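PDB 4WNR: leucine-rich-repeat protein, which binds GDP and magnesium through its Roc G-domain, a Ras-like GTP-binding module followed by COR in this Roco protein, and probably also acts as a serine/threonine kinase. Local coordinates for residues His107-Leu121 / His135-Leu149. Sequence-based numbering, arbitrary orientation.
Sequences HQFFLSKRSLYILVL and HIRSFGGDSPVLVAL
Ile136 lays its CG2 methyl over one face of the Tyr117 ring, 3.7 Å from the centroid and 15° off the normal, a CH-pi contact. Its CG2 stands anti to the backbone N (chi1, measured to CG1, is -66°), which turns the methyl onto the ring. In the ring plane, Ser143 CB meets the edge at Tyr117 CE1 (3.7 Å). Gly140 CA lies 3.6 Å from Tyr117 OH. The phenol donates to Ser112 O within its own segment, from above the carbonyl plane. Replacing Tyr117 by alanine is likely to leave the Ile136 methyl without its ring and Ser112 O without this hydroxyl. Ser143 OG receives the amide of Ser115 (N to OG 3.0 Å) and donates to Gly140 O, tying the type II' turn Gly140–Ser143 to the residues leading into strand 116-121. These groups sit at one end of a beta-alpha-beta crossover of the Ras-like Roc domain: strands 116-121 and 145-149 pair in parallel through five backbone hydrogen bonds, from Tyr117 N–Pro144 O to Leu121 N–Ala148 O, with helix 129-140 connecting them. Beyond Tyr117, Leu111 CD1 reaches the edge of the His135 ring at CE1 (3.6 Å) and also touches Phe139 CD2 (3.7 Å). The rings of His107 and His135 meet obliquely, planes at 39° and centroids 5.4 Å apart.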
# COMPACT_ATOMS: atom_id res chain seq x y z
N HIS A 107 2.90 -4.67 5.44
CA HIS A 107 2.00 -3.66 4.89
C HIS A 107 2.60 -2.25 4.97
O HIS A 107 2.25 -1.37 4.19
CB HIS A 107 0.65 -3.69 5.60
CG HIS A 107 0.69 -3.18 7.00
ND1 HIS A 107 1.08 -3.95 8.07
CD2 HIS A 107 0.39 -1.96 7.52
CE1 HIS A 107 1.02 -3.24 9.18
NE2 HIS A 107 0.60 -2.03 8.87
N GLN A 108 3.51 -2.05 5.93
CA GLN A 108 4.22 -0.78 6.10
C GLN A 108 4.95 -0.30 4.84
O GLN A 108 5.13 0.91 4.65
CB GLN A 108 5.23 -0.89 7.25
CG GLN A 108 4.61 -0.95 8.63
CD GLN A 108 5.65 -1.16 9.72
OE1 GLN A 108 6.37 -2.15 9.72
NE2 GLN A 108 5.73 -0.21 10.66
N PHE A 109 5.36 -1.23 3.99
CA PHE A 109 6.09 -0.88 2.76
C PHE A 109 5.21 -0.10 1.79
O PHE A 109 5.71 0.69 0.99
CB PHE A 109 6.63 -2.13 2.03
CG PHE A 109 7.32 -3.14 2.92
CD1 PHE A 109 7.96 -2.76 4.10
CD2 PHE A 109 7.35 -4.48 2.56
CE1 PHE A 109 8.59 -3.70 4.90
CE2 PHE A 109 7.98 -5.42 3.35
CZ PHE A 109 8.60 -5.03 4.52
N PHE A 110 3.90 -0.32 1.86
CA PHE A 110 2.95 0.22 0.88
C PHE A 110 2.08 1.35 1.42
O PHE A 110 1.24 1.88 0.69
CB PHE A 110 2.08 -0.92 0.36
CG PHE A 110 2.85 -2.18 0.06
CD1 PHE A 110 3.63 -2.28 -1.09
CD2 PHE A 110 2.83 -3.25 0.94
CE1 PHE A 110 4.34 -3.43 -1.36
CE2 PHE A 110 3.54 -4.41 0.67
CZ PHE A 110 4.30 -4.50 -0.48
N LEU A 111 2.27 1.73 2.68
CA LEU A 111 1.59 2.90 3.24
C LEU A 111 2.28 4.16 2.74
O LEU A 111 3.50 4.28 2.84
CB LEU A 111 1.62 2.86 4.77
CG LEU A 111 1.10 1.60 5.46
CD1 LEU A 111 1.06 1.82 6.97
CD2 LEU A 111 -0.27 1.18 4.95
N SER A 112 1.50 5.09 2.21
CA SER A 112 2.05 6.28 1.57
C SER A 112 1.21 7.54 1.81
O SER A 112 0.05 7.46 2.22
CB SER A 112 2.18 6.04 0.07
OG SER A 112 0.94 5.65 -0.49
N LYS A 113 1.82 8.69 1.55
CA LYS A 113 1.15 9.98 1.66
C LYS A 113 0.30 10.25 0.42
O LYS A 113 0.33 9.49 -0.54
CB LYS A 113 2.18 11.11 1.85
CG LYS A 113 2.98 11.01 3.13
CD LYS A 113 3.80 12.27 3.37
CE LYS A 113 4.50 12.25 4.72
NZ LYS A 113 5.60 11.26 4.79
N ARG A 114 -0.46 11.35 0.47
CA ARG A 114 -1.37 11.74 -0.62
C ARG A 114 -2.26 10.57 -1.04
O ARG A 114 -2.37 10.25 -2.22
CB ARG A 114 -0.57 12.28 -1.81
CG ARG A 114 0.24 13.52 -1.48
CD ARG A 114 0.92 14.09 -2.71
NE ARG A 114 2.01 13.24 -3.19
CZ ARG A 114 2.79 13.52 -4.23
NH1 ARG A 114 2.62 14.64 -4.93
NH2 ARG A 114 3.76 12.67 -4.58
N SER A 115 -2.87 9.94 -0.04
CA SER A 115 -3.72 8.77 -0.24
C SER A 115 -4.98 8.91 0.62
O SER A 115 -5.23 9.98 1.17
CB SER A 115 -2.95 7.50 0.14
OG SER A 115 -1.72 7.42 -0.56
N LEU A 116 -5.77 7.85 0.70
CA LEU A 116 -6.91 7.80 1.63
C LEU A 116 -6.87 6.49 2.41
O LEU A 116 -6.55 5.43 1.86
CB LEU A 116 -8.23 7.93 0.87
CG LEU A 116 -9.48 8.13 1.74
CD1 LEU A 116 -10.43 9.14 1.11
CD2 LEU A 116 -10.20 6.82 2.01
N TYR A 117 -7.21 6.57 3.70
CA TYR A 117 -7.16 5.41 4.59
C TYR A 117 -8.55 5.04 5.09
O TYR A 117 -9.35 5.90 5.44
CB TYR A 117 -6.24 5.70 5.78
CG TYR A 117 -4.78 5.68 5.42
CD1 TYR A 117 -4.17 6.78 4.81
CD2 TYR A 117 -3.99 4.56 5.67
CE1 TYR A 117 -2.82 6.76 4.48
CE2 TYR A 117 -2.65 4.53 5.34
CZ TYR A 117 -2.07 5.63 4.75
OH TYR A 117 -0.73 5.59 4.42
N ILE A 118 -8.82 3.73 5.12
CA ILE A 118 -10.03 3.19 5.72
C ILE A 118 -9.62 2.28 6.88
O ILE A 118 -9.10 1.18 6.67
CB ILE A 118 -10.88 2.41 4.70
CG1 ILE A 118 -11.38 3.35 3.60
CG2 ILE A 118 -12.06 1.73 5.38
CD1 ILE A 118 -12.01 2.66 2.42
N LEU A 119 -9.85 2.75 8.11
CA LEU A 119 -9.52 2.00 9.31
C LEU A 119 -10.71 1.15 9.75
O LEU A 119 -11.74 1.68 10.18
CB LEU A 119 -9.12 2.95 10.45
CG LEU A 119 -8.82 2.33 11.82
CD1 LEU A 119 -7.75 1.25 11.72
CD2 LEU A 119 -8.39 3.41 12.80
N VAL A 120 -10.58 -0.17 9.62
CA VAL A 120 -11.63 -1.11 10.02
C VAL A 120 -11.37 -1.64 11.43
O VAL A 120 -10.27 -2.10 11.73
CB VAL A 120 -11.75 -2.29 9.04
CG1 VAL A 120 -12.98 -3.13 9.36
CG2 VAL A 120 -11.81 -1.79 7.60
N LEU A 121 -12.39 -1.58 12.27
CA LEU A 121 -12.29 -2.00 13.67
C LEU A 121 -13.41 -2.97 14.03
O LEU A 121 -14.38 -3.12 13.29
CB LEU A 121 -12.37 -0.79 14.60
CG LEU A 121 -11.34 0.32 14.38
CD1 LEU A 121 -11.70 1.54 15.21
CD2 LEU A 121 -9.93 -0.16 14.72
N HIS A 135 -0.34 5.18 13.86
CA HIS A 135 0.37 4.47 12.79
C HIS A 135 0.11 5.12 11.43
O HIS A 135 1.04 5.35 10.66
CB HIS A 135 -0.06 3.00 12.78
CG HIS A 135 0.89 2.10 12.05
ND1 HIS A 135 0.70 1.73 10.73
CD2 HIS A 135 2.03 1.49 12.45
CE1 HIS A 135 1.69 0.93 10.36
NE2 HIS A 135 2.50 0.77 11.38
N ILE A 136 -1.16 5.41 11.15
CA ILE A 136 -1.56 6.06 9.90
C ILE A 136 -1.02 7.49 9.82
O ILE A 136 -0.67 7.97 8.74
CB ILE A 136 -3.09 6.07 9.73
CG1 ILE A 136 -3.61 4.63 9.55
CG2 ILE A 136 -3.52 6.90 8.52
CD1 ILE A 136 -5.09 4.48 9.85
N ARG A 137 -0.94 8.16 10.97
CA ARG A 137 -0.42 9.53 11.04
C ARG A 137 1.05 9.62 10.62
O ARG A 137 1.44 10.54 9.91
CB ARG A 137 -0.60 10.08 12.46
CG ARG A 137 -0.16 11.53 12.64
CD ARG A 137 -0.42 12.01 14.05
NE ARG A 137 0.34 11.26 15.05
CZ ARG A 137 0.26 11.45 16.37
NH1 ARG A 137 -0.55 12.38 16.88
NH2 ARG A 137 1.00 10.71 17.19
N SER A 138 1.84 8.65 11.08
CA SER A 138 3.29 8.64 10.81
C SER A 138 3.63 8.38 9.34
O SER A 138 4.63 8.90 8.84
CB SER A 138 3.99 7.61 11.69
OG SER A 138 3.49 6.30 11.45
N PHE A 139 2.80 7.59 8.66
CA PHE A 139 3.03 7.25 7.25
C PHE A 139 2.15 8.05 6.29
O PHE A 139 2.61 8.47 5.23
CB PHE A 139 2.81 5.75 7.03
CG PHE A 139 3.80 4.88 7.74
CD1 PHE A 139 5.14 4.91 7.39
CD2 PHE A 139 3.40 4.03 8.76
CE1 PHE A 139 6.06 4.11 8.05
CE2 PHE A 139 4.31 3.23 9.43
CZ PHE A 139 5.65 3.26 9.07
N GLY A 140 0.88 8.23 6.65
CA GLY A 140 -0.10 8.89 5.79
C GLY A 140 0.05 10.39 5.66
O GLY A 140 -0.27 10.96 4.62
N GLY A 141 0.53 11.04 6.72
CA GLY A 141 0.72 12.49 6.72
C GLY A 141 -0.60 13.24 6.84
O GLY A 141 -1.25 13.20 7.88
N ASP A 142 -0.99 13.91 5.76
CA ASP A 142 -2.25 14.68 5.71
C ASP A 142 -3.39 13.89 5.05
O ASP A 142 -4.44 14.46 4.73
CB ASP A 142 -2.04 16.00 4.97
CG ASP A 142 -1.02 16.91 5.65
OD1 ASP A 142 -1.04 17.01 6.89
OD2 ASP A 142 -0.21 17.53 4.93
N SER A 143 -3.19 12.59 4.86
CA SER A 143 -4.19 11.74 4.21
C SER A 143 -5.41 11.58 5.11
O SER A 143 -5.27 11.33 6.31
CB SER A 143 -3.59 10.36 3.91
OG SER A 143 -2.57 10.45 2.93
N PRO A 144 -6.63 11.72 4.54
CA PRO A 144 -7.84 11.58 5.34
C PRO A 144 -8.11 10.13 5.75
O PRO A 144 -7.70 9.20 5.06
CB PRO A 144 -8.94 12.09 4.41
CG PRO A 144 -8.41 11.86 3.04
CD PRO A 144 -6.93 12.09 3.15
N VAL A 145 -8.81 9.97 6.87
CA VAL A 145 -9.10 8.65 7.43
C VAL A 145 -10.60 8.50 7.66
O VAL A 145 -11.25 9.40 8.19
CB VAL A 145 -8.37 8.44 8.77
CG1 VAL A 145 -8.60 7.03 9.30
CG2 VAL A 145 -6.88 8.70 8.62
N LEU A 146 -11.14 7.35 7.26
CA LEU A 146 -12.53 6.99 7.54
C LEU A 146 -12.56 5.75 8.42
O LEU A 146 -12.08 4.69 8.02
CB LEU A 146 -13.31 6.74 6.25
CG LEU A 146 -13.93 7.98 5.58
CD1 LEU A 146 -12.87 8.97 5.12
CD2 LEU A 146 -14.80 7.56 4.41
N VAL A 147 -13.11 5.88 9.63
CA VAL A 147 -13.13 4.79 10.60
C VAL A 147 -14.42 3.98 10.44
O VAL A 147 -15.52 4.53 10.50
CB VAL A 147 -13.04 5.31 12.05
CG1 VAL A 147 -12.88 4.16 13.02
CG2 VAL A 147 -11.87 6.28 12.19
N ALA A 148 -14.26 2.67 10.24
CA ALA A 148 -15.39 1.75 10.10
C ALA A 148 -15.47 0.82 11.31
O ALA A 148 -14.58 -0.01 11.52
CB ALA A 148 -15.25 0.94 8.82
N LEU A 149 -16.53 0.97 12.10
CA LEU A 149 -16.77 0.10 13.25
C LEU A 149 -17.58 -1.11 12.79
O LEU A 149 -18.81 -1.10 12.82
CB LEU A 149 -17.52 0.86 14.35
CG LEU A 149 -16.76 1.95 15.11
CD1 LEU A 149 -16.57 3.20 14.26
CD2 LEU A 149 -17.48 2.30 16.40